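Local coordinates for unique short US2 glycoprotein (Human herpesvirus 5, PDB 1IM3), which redirects newly made MHC class I heavy chains from the endoplasmic reticulum to the cytosol for proteasomal destruction, hiding infected cells from cytotoxic T cells, at residues D[17-22]-D[60-65]. Numbering follows the deposited sequence.
Sequences LFARGS and LKWNVR
The indole of Trp-62 lies flat beneath the backbone of Gly-21. Gly-21 CA sits 3.5 Å from the centroid of the six-membered ring of Trp-62 and 23° off its normal, a CH-pi contact. Gly-21 has no side chain, and its CA lies close against the ring. The ring reaches across because CG of Trp-62 is held between its own backbone N and carbonyl carbon (chi1 59°). Further along the indole, Ser-22 N stands over the same face. Leu-78 and Phe-32 of the facing sheet also meet Trp-62, so the indole is buried in the core. Ala-19 and Val-64 share this inner side, with their CB atoms 4.1 Å apart.

The segments 17-22 and 60-65 are antiparallel neighbours in one sheet of the immunoglobulin-like beta sandwich of this ER-lumenal fragment of US2. Paired backbone hydrogen bonds join Ala-19 to Val-64 and Gly-21 to Trp-62.

The other side carries mostly polar groups. Arg-20 and Asn-63 run side by side and point the same way. Arg-20 grips Asn-63 OD1 side-on with two nitrogens, NE at 3.2 Å and NH2 at 3.3 Å. Both donors come from one face of the amide, above the carbonyl plane, and the two flat groups are turned 80° apart. CG of Asn-63 is anti to the backbone N, which brings OD1 alongside the guanidinium edge. At one end Phe-18 crosses Arg-65 at about a right angle, its CE1 4.0 Å from Arg-65 CB. Arg-65 carries its guanidinium off to a salt bridge with Asp-51. At the other end Ser-22 OG lies 3.5 Å from Lys-61 CE, while the hydroxyl of Ser-22 is hydrogen-bonded to Glu-6 on strand 3-12.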
loop_
_atom_site.group_PDB
_atom_site.type_symbol
_atom_site.label_atom_id
_atom_site.label_comp_id
_atom_site.label_asym_id
_atom_site.label_seq_id
_atom_site.Cartn_x
_atom_site.Cartn_y
_atom_site.Cartn_z
ATOM N N LEU D 17 -5.283 -30.080 -10.975
ATOM C CA LEU D 17 -6.464 -29.903 -10.153
ATOM C C LEU D 17 -7.717 -29.736 -11.009
ATOM O O LEU D 17 -7.697 -29.096 -12.063
ATOM C CB LEU D 17 -6.277 -28.677 -9.258
ATOM C CG LEU D 17 -7.464 -28.152 -8.451
ATOM C CD1 LEU D 17 -7.856 -29.181 -7.404
ATOM C CD2 LEU D 17 -7.101 -26.841 -7.780
ATOM N N PHE D 18 -8.801 -30.349 -10.556
ATOM C CA PHE D 18 -10.101 -30.258 -11.225
ATOM C C PHE D 18 -11.038 -29.908 -10.081
ATOM O O PHE D 18 -11.098 -30.638 -9.094
ATOM C CB PHE D 18 -10.517 -31.596 -11.837
ATOM C CG PHE D 18 -9.796 -31.934 -13.103
ATOM C CD1 PHE D 18 -10.413 -31.756 -14.341
ATOM C CD2 PHE D 18 -8.494 -32.424 -13.062
ATOM C CE1 PHE D 18 -9.737 -32.061 -15.534
ATOM C CE2 PHE D 18 -7.809 -32.730 -14.237
ATOM C CZ PHE D 18 -8.433 -32.548 -15.478
ATOM N N ALA D 19 -11.732 -28.780 -10.184
ATOM C CA ALA D 19 -12.634 -28.370 -9.119
ATOM C C ALA D 19 -13.894 -27.779 -9.721
ATOM O O ALA D 19 -13.836 -26.940 -10.615
ATOM C CB ALA D 19 -11.955 -27.354 -8.225
ATOM N N ARG D 20 -15.033 -28.245 -9.223
ATOM C CA ARG D 20 -16.317 -27.786 -9.711
ATOM C C ARG D 20 -17.163 -27.364 -8.526
ATOM O O ARG D 20 -17.132 -27.995 -7.471
ATOM C CB ARG D 20 -17.023 -28.905 -10.475
ATOM C CG ARG D 20 -18.338 -28.471 -11.098
ATOM C CD ARG D 20 -18.883 -29.568 -11.983
ATOM N NE ARG D 20 -17.883 -29.977 -12.965
ATOM C CZ ARG D 20 -17.999 -31.034 -13.761
ATOM N NH1 ARG D 20 -19.082 -31.797 -13.687
ATOM N NH2 ARG D 20 -17.039 -31.327 -14.629
ATOM N N GLY D 21 -17.911 -26.286 -8.696
ATOM C CA GLY D 21 -18.744 -25.827 -7.616
ATOM C C GLY D 21 -19.816 -24.924 -8.172
ATOM O O GLY D 21 -19.794 -24.546 -9.345
ATOM N N SER D 22 -20.759 -24.569 -7.320
ATOM C CA SER D 22 -21.839 -23.708 -7.741
ATOM C C SER D 22 -22.418 -22.987 -6.545
ATOM O O SER D 22 -22.462 -23.531 -5.436
ATOM C CB SER D 22 -22.928 -24.531 -8.430
ATOM O OG SER D 22 -24.074 -23.736 -8.683
ATOM N N LEU D 60 -22.924 -18.169 -9.592
ATOM C CA LEU D 60 -21.485 -18.176 -9.822
ATOM C C LEU D 60 -21.109 -19.654 -9.821
ATOM O O LEU D 60 -21.352 -20.386 -8.847
ATOM C CB LEU D 60 -20.763 -17.407 -8.708
ATOM C CG LEU D 60 -19.257 -17.110 -8.756
ATOM C CD1 LEU D 60 -18.543 -18.212 -8.084
ATOM C CD2 LEU D 60 -18.748 -16.913 -10.193
ATOM N N LYS D 61 -20.553 -20.109 -10.930
ATOM C CA LYS D 61 -20.155 -21.500 -11.037
ATOM C C LYS D 61 -18.726 -21.630 -11.544
ATOM O O LYS D 61 -18.241 -20.813 -12.347
ATOM C CB LYS D 61 -21.091 -22.240 -11.989
ATOM C CG LYS D 61 -22.524 -22.319 -11.499
ATOM C CD LYS D 61 -23.422 -22.900 -12.571
ATOM C CE LYS D 61 -24.828 -23.160 -12.044
ATOM N NZ LYS D 61 -25.657 -23.847 -13.073
ATOM N N TRP D 62 -18.045 -22.666 -11.076
ATOM C CA TRP D 62 -16.692 -22.886 -11.523
ATOM C C TRP D 62 -16.514 -24.325 -11.952
ATOM O O TRP D 62 -17.196 -25.221 -11.462
ATOM C CB TRP D 62 -15.690 -22.492 -10.436
ATOM C CG TRP D 62 -15.813 -23.200 -9.145
ATOM C CD1 TRP D 62 -15.065 -24.256 -8.728
ATOM C CD2 TRP D 62 -16.657 -22.846 -8.027
ATOM N NE1 TRP D 62 -15.376 -24.577 -7.426
ATOM C CE2 TRP D 62 -16.345 -23.730 -6.973
ATOM C CE3 TRP D 62 -17.628 -21.864 -7.817
ATOM C CZ2 TRP D 62 -16.975 -23.660 -5.716
ATOM C CZ3 TRP D 62 -18.253 -21.789 -6.573
ATOM C CH2 TRP D 62 -17.923 -22.681 -5.534
ATOM N N ASN D 63 -15.597 -24.523 -12.887
ATOM C CA ASN D 63 -15.301 -25.818 -13.457
ATOM C C ASN D 63 -13.817 -25.804 -13.832
ATOM O O ASN D 63 -13.441 -25.886 -14.999
ATOM C CB ASN D 63 -16.153 -26.042 -14.704
ATOM C CG ASN D 63 -15.971 -27.441 -15.287
ATOM O OD1 ASN D 63 -15.631 -28.373 -14.560
ATOM N ND2 ASN D 63 -16.209 -27.594 -16.593
ATOM N N VAL D 64 -12.988 -25.674 -12.814
ATOM C CA VAL D 64 -11.546 -25.624 -12.983
ATOM C C VAL D 64 -11.026 -26.935 -13.553
ATOM O O VAL D 64 -11.249 -27.999 -12.978
ATOM C CB VAL D 64 -10.869 -25.336 -11.636
ATOM C CG1 VAL D 64 -9.348 -25.329 -11.797
ATOM C CG2 VAL D 64 -11.346 -23.991 -11.107
ATOM N N ARG D 65 -10.343 -26.867 -14.685
ATOM C CA ARG D 65 -9.843 -28.074 -15.328
ATOM C C ARG D 65 -8.339 -28.013 -15.603
ATOM O O ARG D 65 -7.814 -27.000 -16.075
ATOM C CB ARG D 65 -10.624 -28.327 -16.632
ATOM C CG ARG D 65 -12.120 -28.592 -16.433
ATOM C CD ARG D 65 -12.936 -28.277 -17.677
ATOM N NE ARG D 65 -13.155 -26.845 -17.859
ATOM C CZ ARG D 65 -13.869 -26.322 -18.850
ATOM N NH1 ARG D 65 -14.433 -27.120 -19.750
ATOM N NH2 ARG D 65 -14.020 -25.002 -18.940
#